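Local atomic coordinates of 52 protein (Murid herpesvirus 4, PDB entry 2OA5), a protein that is an abundant tegument protein of murine gammaherpesvirus 68 and, as such, probably takes part in building the layer between capsid and envelope. Residues V14-V17 against E18-K21; E50-I53 against V54-R58; V72-R75 against A76-V80. All coordinates share one frame; numbering follows the deposited sequence.

Contact 1: V14-V17 against E18-K21; sequences VKEV and ERLK. With PE5 (3,6,9,12,15,18,21,24-octaoxahexacosan-1-ol), chain C.
E16 and R19, one helical turn apart, form the salt bridge of this contact. E16 OE1 lies 3.0 Å from R19 NE. The N-H...O angle is 135°, and the oxygen comes to the guanidinium edge, somewhat tilted from its plane. Only OE1 takes part, and the carboxylate and guanidinium planes stand 73° apart, so this is not a flat two-pronged pair. E16 reaches it with CG anti to the backbone N (chi1 -167°) and a bend at chi2. A water also joins the two groups. It donates to E16 OE1 at 2.7 Å and accepts a weak bond from R19 NH2.

The backbone bonds are alpha-helical. R19 N to K15 O measures 2.8 Å, L20 N to E16 O is 2.9 Å, and K21 N to V17 O is 3.0 Å. The bond from E18 N to V14 O is weak.

Apolar contacts use the stems of charged residues. K15 CB sits over one face of the R19 guanidinium, and the two chains run side by side. V17 CG1 touches K21 CE at 3.6 Å, again with the chains alongside each other. E16 CG meets C6 of the bound PE5, also at 3.6 Å, so the ether chain passes along the aliphatic part of E16.

All of this lies on helix 8-33. V17 and L20 pack on V17 and L20 of the second subunit, and K21 also packs on that L20. Residues 14-21 therefore pair with their own copy at a subunit interface.

Contact 2: E50-I53 against V54-R58; sequences ESII and VSSSR
E50 to S57 form two regular turns of helix 46-76, tied by i to i+4 backbone bonds. V54 N binds E50 O at 3.0 Å and S55 N binds S51 O at 3.1 Å. S56 N binds I52 O at 2.9 Å and S57 N binds I53 O at 2.8 Å.

Two serine hydroxyls fold back onto the same carbonyls. S57 OG donates to I53 O at 2.9 Å. Its chi1 of -69° sets OG beside the backbone N, facing the preceding turn. S57 N and S57 OG approach I53 O from opposite faces of the carbonyl plane, so one oxygen is gripped twice by one residue. S56 OG is likewise turned back to I52 O, but that separation is too short to be trusted in detail.

Other side-chain touches are lighter: methyl groups meet polar oxygens. V54 CG2 lies 3.9 Å from E50 OE2, beside the carboxylate. I52 CG2 comes to 3.8 Å from S56 OG. Within V54-R58, V54 CG1 sits over the centre of the R58 guanidinium, 3.4 Å above its plane.

The carboxylate of E50 forms a salt bridge with R73 of the third subunit. I52 and S56 pack on L89 of that subunit, and S57 on its V72. S56 and S57 are buried. Their short side chains, with hydroxyls turned to their own helix, are consistent with close packing of the partner, while E50 supplies a charged link.

Contact 3: V72-R75 against A76-V80; sequences VRSR and AAKAV
A76 meets V72 near the C-terminal end of helix 46-76. A76 N donates to V72 O at 2.7 Å, nearly in line with the carbonyl bond (C=O...N 165°). A76 CB rests 3.3 Å from the same oxygen.

At A77 the span shortens from i+4 to i+3, and the bond is longer. A77 N binds S74 O at 3.3 Å. The donor stands well above the carbonyl plane and misses the lone pairs. The methyl of A77 also lies against S74 O, at 3.1 Å.

K78 continues the i+3 pattern with a weak bond from its N to R75 O. Its side chain then doubles back. CG is anti to the carbonyl carbon (chi1 -65°), and bends at chi2, chi3 and chi4 lay CD and CE along S74 O. NZ ends 3.4 Å from that oxygen in a weak hydrogen bond. The ammonium thus lies near S74 O at the C-terminal end of the helix, where its positive charge would probably be stabilised by the helix dipole.

A79 itself has an extended backbone and leads away from the helix. Its O is hydrogen-bonded to R49 of the third subunit, while V80 N binds E84 of the same chain.

Residues 72-80 lead from helix 46-76 towards helix 82-90. R75 packs on L88 of that second helix, while A76 and A79 touch its L85. R73 and A76 lie against I53 of the third subunit.

In the fold
All three contacts are local and partly buried, with none wholly core or wholly surface. Contact 1 belongs to helix 8-33; contacts 2 and 3 share helix 46-76, their centres 33 Å apart. Contacts 1 and 3 lie on opposite sides of the chain's centre, with centres 50 Å apart. Chemistry follows place. Contact 1 carries a salt bridge and meets the second subunit mainly through V17 and L20. Contact 2, in the early turns of its helix and near the chain's centre, relies on serine hydroxyls. Contact 3 relies on i to i+3 bonds and a folded-back lysine where the chain leaves helix 46-76. Contacts 2 and 3 meet at the third-subunit interface.

Contact 1: V14-V17 against E18-K21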
loop_
_atom_site.group_PDB
_atom_site.type_symbol
_atom_site.label_atom_id
_atom_site.label_comp_id
_atom_site.label_asym_id
_atom_site.label_seq_id
_atom_site.Cartn_x
_atom_site.Cartn_y
_atom_site.Cartn_z
ATOM N N VAL B 14 -7.691 22.068 1.337
ATOM C CA VAL B 14 -9.099 22.055 0.964
ATOM C C VAL B 14 -9.373 23.280 0.090
ATOM O O VAL B 14 -10.072 23.200 -0.915
ATOM C CB VAL B 14 -10.005 22.088 2.217
ATOM C CG1 VAL B 14 -11.455 21.853 1.822
ATOM C CG2 VAL B 14 -9.543 21.029 3.213
ATOM N N LYS B 15 -8.802 24.415 0.475
ATOM C CA LYS B 15 -8.982 25.633 -0.296
ATOM C C LYS B 15 -8.213 25.516 -1.602
ATOM O O LYS B 15 -8.729 25.843 -2.668
ATOM C CB LYS B 15 -8.469 26.851 0.473
ATOM C CG LYS B 15 -9.310 27.275 1.659
ATOM C CD LYS B 15 -8.685 28.502 2.282
ATOM C CE LYS B 15 -9.177 28.721 3.694
ATOM N NZ LYS B 15 -8.201 29.551 4.454
ATOM N N GLU B 16 -6.972 25.038 -1.514
ATOM C CA GLU B 16 -6.132 24.902 -2.696
ATOM C C GLU B 16 -6.762 24.012 -3.748
ATOM O O GLU B 16 -6.631 24.287 -4.944
ATOM C CB GLU B 16 -4.748 24.361 -2.317
ATOM C CG GLU B 16 -3.697 24.483 -3.432
ATOM C CD GLU B 16 -3.431 25.927 -3.843
ATOM O OE1 GLU B 16 -4.069 26.839 -3.276
ATOM O OE2 GLU B 16 -2.585 26.155 -4.735
ATOM N N VAL B 17 -7.441 22.950 -3.312
ATOM C CA VAL B 17 -8.100 22.034 -4.242
ATOM C C VAL B 17 -9.211 22.775 -4.971
ATOM O O VAL B 17 -9.420 22.576 -6.168
ATOM C CB VAL B 17 -8.743 20.810 -3.527
ATOM C CG1 VAL B 17 -9.713 20.103 -4.485
ATOM C CG2 VAL B 17 -7.670 19.832 -3.082
ATOM N N GLU B 18 -9.919 23.628 -4.236
ATOM C CA GLU B 18 -11.008 24.412 -4.805
ATOM C C GLU B 18 -10.439 25.429 -5.782
ATOM O O GLU B 18 -10.946 25.583 -6.892
ATOM C CB GLU B 18 -11.785 25.124 -3.693
ATOM C CG GLU B 18 -13.100 25.742 -4.158
ATOM C CD GLU B 18 -13.986 24.744 -4.878
ATOM O OE1 GLU B 18 -13.892 23.541 -4.554
ATOM O OE2 GLU B 18 -14.778 25.159 -5.753
ATOM N N ARG B 19 -9.372 26.109 -5.379
ATOM C CA ARG B 19 -8.750 27.090 -6.257
ATOM C C ARG B 19 -8.359 26.423 -7.559
ATOM O O ARG B 19 -8.640 26.937 -8.638
ATOM C CB ARG B 19 -7.483 27.683 -5.638
ATOM C CG ARG B 19 -7.660 28.545 -4.412
ATOM C CD ARG B 19 -6.377 29.328 -4.194
ATOM N NE ARG B 19 -5.817 29.179 -2.853
ATOM C CZ ARG B 19 -6.430 29.560 -1.740
ATOM N NH1 ARG B 19 -7.634 30.108 -1.799
ATOM N NH2 ARG B 19 -5.828 29.425 -0.567
ATOM N N LEU B 20 -7.692 25.275 -7.451
ATOM C CA LEU B 20 -7.241 24.546 -8.629
ATOM C C LEU B 20 -8.400 24.115 -9.507
ATOM O O LEU B 20 -8.291 24.136 -10.734
ATOM C CB LEU B 20 -6.396 23.343 -8.205
ATOM C CG LEU B 20 -4.991 23.770 -7.758
ATOM C CD1 LEU B 20 -4.334 22.673 -6.950
ATOM C CD2 LEU B 20 -4.162 24.108 -8.983
ATOM N N LYS B 21 -9.511 23.724 -8.887
ATOM C CA LYS B 21 -10.691 23.320 -9.651
ATOM C C LYS B 21 -11.223 24.509 -10.441
ATOM O O LYS B 21 -11.457 24.416 -11.646
ATOM C CB LYS B 21 -11.783 22.802 -8.714
ATOM C CG LYS B 21 -11.691 21.322 -8.447
ATOM C CD LYS B 21 -12.486 20.904 -7.227
ATOM C CE LYS B 21 -12.223 19.436 -6.940
ATOM N NZ LYS B 21 -12.243 18.648 -8.201
HETATM C C48 PE5 C . 3.386 16.572 -6.715
HETATM C C50 PE5 C . 2.518 17.734 -6.215
HETATM O O1 PE5 C . 2.615 17.884 -4.794
HETATM C C1 PE5 C . 1.307 17.882 -4.200
HETATM C C2 PE5 C . 1.020 19.228 -3.568
HETATM O O2 PE5 C . 0.369 19.054 -2.307
HETATM C C3 PE5 C . 0.488 20.245 -1.532
HETATM C C4 PE5 C . -0.831 20.985 -1.487
HETATM O O3 PE5 C . -0.660 22.312 -1.993
HETATM C C5 PE5 C . -1.204 23.255 -1.064
HETATM C C6 PE5 C . -0.690 24.651 -1.373
HETATM O O4 PE5 C . -1.293 25.593 -0.472
HETATM C C7 PE5 C . -0.751 26.905 -0.666
HETATM C C8 PE5 C . -1.044 27.756 0.561
HETATM O O5 PE5 C . -0.221 28.933 0.590
HETATM C C9 PE5 C . 0.409 29.050 1.876
HETATM C C10 PE5 C . -0.126 30.250 2.643
HETATM O O6 PE5 C . 0.326 30.199 4.013
HETATM C C11 PE5 C . 0.172 31.486 4.641
HETATM C C12 PE5 C . 1.215 31.666 5.737
HETATM O O7 PE5 C . 2.017 32.826 5.461
HETATM C C13 PE5 C . 3.056 32.978 6.444
HETATM C C14 PE5 C . 3.702 31.640 6.763
HETATM O O8 PE5 C . 5.060 31.603 6.291
HETATM C C15 PE5 C . 5.648 30.335 6.620
HETATM C C16 PE5 C . 7.049 30.255 6.014
HETATM O O52 PE5 C . 7.815 29.267 6.700
HETATM O O HOH W 1 -4.389 27.351 -0.625
#

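Contact 2: E50-I53 against V54-R58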
loop_
_atom_site.group_PDB
_atom_site.type_symbol
_atom_site.label_atom_id
_atom_site.label_comp_id
_atom_site.label_asym_id
_atom_site.label_seq_id
_atom_site.Cartn_x
_atom_site.Cartn_y
_atom_site.Cartn_z
ATOM N N GLU B 50 -12.369 8.794 -15.352
ATOM C CA GLU B 50 -12.419 7.768 -14.309
ATOM C C GLU B 50 -12.739 6.392 -14.873
ATOM O O GLU B 50 -12.223 5.379 -14.399
ATOM C CB GLU B 50 -13.472 8.132 -13.259
ATOM C CG GLU B 50 -13.610 7.132 -12.101
ATOM C CD GLU B 50 -12.565 7.319 -11.000
ATOM O OE1 GLU B 50 -11.682 8.186 -11.144
ATOM O OE2 GLU B 50 -12.635 6.596 -9.984
ATOM N N SER B 51 -13.600 6.361 -15.888
ATOM C CA SER B 51 -14.005 5.112 -16.511
ATOM C C SER B 51 -12.863 4.465 -17.274
ATOM O O SER B 51 -12.688 3.247 -17.236
ATOM C CB SER B 51 -15.186 5.352 -17.456
ATOM O OG SER B 51 -14.894 4.867 -18.754
ATOM N N ILE B 52 -12.089 5.288 -17.976
ATOM C CA ILE B 52 -10.951 4.800 -18.749
ATOM C C ILE B 52 -9.821 4.356 -17.816
ATOM O O ILE B 52 -9.234 3.290 -17.992
ATOM C CB ILE B 52 -10.406 5.911 -19.716
ATOM C CG1 ILE B 52 -11.426 6.196 -20.829
ATOM C CG2 ILE B 52 -9.086 5.475 -20.333
ATOM C CD1 ILE B 52 -11.009 7.320 -21.804
ATOM N N ILE B 53 -9.523 5.188 -16.821
ATOM C CA ILE B 53 -8.459 4.905 -15.870
ATOM C C ILE B 53 -8.716 3.617 -15.084
ATOM O O ILE B 53 -7.832 2.763 -14.965
ATOM C CB ILE B 53 -8.267 6.108 -14.912
ATOM C CG1 ILE B 53 -7.415 7.171 -15.623
ATOM C CG2 ILE B 53 -7.646 5.649 -13.571
ATOM C CD1 ILE B 53 -7.077 8.386 -14.784
ATOM N N VAL B 54 -9.931 3.472 -14.560
ATOM C CA VAL B 54 -10.269 2.271 -13.806
ATOM C C VAL B 54 -10.205 1.030 -14.695
ATOM O O VAL B 54 -9.621 0.011 -14.323
ATOM C CB VAL B 54 -11.667 2.393 -13.160
ATOM C CG1 VAL B 54 -12.125 1.042 -12.607
ATOM C CG2 VAL B 54 -11.613 3.410 -12.040
ATOM N N SER B 55 -10.787 1.130 -15.885
ATOM C CA SER B 55 -10.795 0.017 -16.827
ATOM C C SER B 55 -9.376 -0.418 -17.210
ATOM O O SER B 55 -9.084 -1.609 -17.319
ATOM C CB SER B 55 -11.585 0.416 -18.079
ATOM O OG SER B 55 -11.522 -0.595 -19.067
ATOM N N SER B 56 -8.494 0.561 -17.400
ATOM C CA SER B 56 -7.106 0.296 -17.769
ATOM C C SER B 56 -6.328 -0.262 -16.576
ATOM O O SER B 56 -5.473 -1.138 -16.725
ATOM C CB SER B 56 -6.438 1.589 -18.242
ATOM O OG SER B 56 -7.287 2.330 -19.104
ATOM N N SER B 57 -6.615 0.267 -15.394
ATOM C CA SER B 57 -5.937 -0.198 -14.194
ATOM C C SER B 57 -6.317 -1.652 -13.938
ATOM O O SER B 57 -5.467 -2.465 -13.570
ATOM C CB SER B 57 -6.304 0.676 -12.985
ATOM O OG SER B 57 -5.758 1.980 -13.120
ATOM N N ARG B 58 -7.590 -1.984 -14.153
ATOM C CA ARG B 58 -8.040 -3.358 -13.944
ATOM C C ARG B 58 -7.383 -4.303 -14.934
ATOM O O ARG B 58 -7.095 -5.455 -14.606
ATOM C CB ARG B 58 -9.555 -3.449 -14.073
ATOM C CG ARG B 58 -10.235 -2.637 -13.018
ATOM C CD ARG B 58 -11.727 -2.781 -13.026
ATOM N NE ARG B 58 -12.227 -2.319 -11.739
ATOM C CZ ARG B 58 -13.485 -1.985 -11.493
ATOM N NH1 ARG B 58 -14.395 -2.060 -12.457
ATOM N NH2 ARG B 58 -13.825 -1.566 -10.281
#

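Contact 3: V72-R75 against A76-V80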
loop_
_atom_site.group_PDB
_atom_site.type_symbol
_atom_site.label_atom_id
_atom_site.label_comp_id
_atom_site.label_asym_id
_atom_site.label_seq_id
_atom_site.Cartn_x
_atom_site.Cartn_y
_atom_site.Cartn_z
ATOM N N VAL B 72 4.607 -17.382 -7.596
ATOM C CA VAL B 72 4.252 -18.005 -6.332
ATOM C C VAL B 72 4.308 -19.512 -6.571
ATOM O O VAL B 72 4.850 -20.254 -5.759
ATOM C CB VAL B 72 2.829 -17.575 -5.865
ATOM C CG1 VAL B 72 2.420 -18.358 -4.610
ATOM C CG2 VAL B 72 2.817 -16.071 -5.578
ATOM N N ARG B 73 3.768 -19.963 -7.701
ATOM C CA ARG B 73 3.806 -21.387 -8.017
ATOM C C ARG B 73 5.243 -21.888 -8.028
ATOM O O ARG B 73 5.558 -22.933 -7.460
ATOM C CB ARG B 73 3.164 -21.665 -9.373
ATOM C CG ARG B 73 1.681 -21.897 -9.302
ATOM C CD ARG B 73 1.109 -22.305 -10.644
ATOM N NE ARG B 73 -0.214 -22.893 -10.459
ATOM C CZ ARG B 73 -1.217 -22.275 -9.846
ATOM N NH1 ARG B 73 -1.048 -21.051 -9.371
ATOM N NH2 ARG B 73 -2.380 -22.883 -9.681
ATOM N N SER B 74 6.124 -21.125 -8.672
ATOM C CA SER B 74 7.524 -21.499 -8.749
ATOM C C SER B 74 8.153 -21.572 -7.354
ATOM O O SER B 74 8.850 -22.537 -7.038
ATOM C CB SER B 74 8.273 -20.507 -9.657
ATOM O OG SER B 74 9.489 -20.061 -9.085
ATOM N N ARG B 75 7.898 -20.571 -6.516
ATOM C CA ARG B 75 8.447 -20.566 -5.163
ATOM C C ARG B 75 7.862 -21.661 -4.277
ATOM O O ARG B 75 8.571 -22.256 -3.467
ATOM C CB ARG B 75 8.207 -19.213 -4.489
ATOM C CG ARG B 75 9.432 -18.320 -4.405
ATOM C CD ARG B 75 9.985 -18.049 -5.782
ATOM N NE ARG B 75 10.527 -16.702 -5.897
ATOM C CZ ARG B 75 10.309 -15.909 -6.942
ATOM N NH1 ARG B 75 9.558 -16.337 -7.948
ATOM N NH2 ARG B 75 10.837 -14.694 -6.979
ATOM N N ALA B 76 6.567 -21.922 -4.428
ATOM C CA ALA B 76 5.893 -22.937 -3.628
ATOM C C ALA B 76 6.326 -24.349 -4.017
ATOM O O ALA B 76 5.997 -25.321 -3.336
ATOM C CB ALA B 76 4.389 -22.794 -3.775
ATOM N N ALA B 77 7.060 -24.457 -5.114
ATOM C CA ALA B 77 7.540 -25.751 -5.586
ATOM C C ALA B 77 8.528 -26.385 -4.598
ATOM O O ALA B 77 8.540 -27.599 -4.416
ATOM C CB ALA B 77 8.195 -25.586 -6.961
ATOM N N LYS B 78 9.343 -25.553 -3.948
ATOM C CA LYS B 78 10.345 -26.022 -2.990
ATOM C C LYS B 78 9.805 -26.516 -1.648
ATOM O O LYS B 78 10.481 -27.274 -0.944
ATOM C CB LYS B 78 11.366 -24.912 -2.722
ATOM C CG LYS B 78 12.216 -24.526 -3.927
ATOM C CD LYS B 78 11.434 -23.755 -4.987
ATOM C CE LYS B 78 11.996 -24.050 -6.373
ATOM N NZ LYS B 78 12.229 -22.829 -7.191
ATOM N N ALA B 79 8.598 -26.087 -1.283
ATOM C CA ALA B 79 8.007 -26.495 -0.011
ATOM C C ALA B 79 7.250 -27.812 -0.140
ATOM O O ALA B 79 6.647 -28.082 -1.176
ATOM C CB ALA B 79 7.066 -25.403 0.503
ATOM N N VAL B 80 7.291 -28.624 0.914
ATOM C CA VAL B 80 6.582 -29.902 0.932
ATOM C C VAL B 80 5.745 -30.028 2.198
ATOM O O VAL B 80 4.929 -30.941 2.315
ATOM C CB VAL B 80 7.539 -31.114 0.862
ATOM C CG1 VAL B 80 8.369 -31.042 -0.402
ATOM C CG2 VAL B 80 8.414 -31.168 2.108
#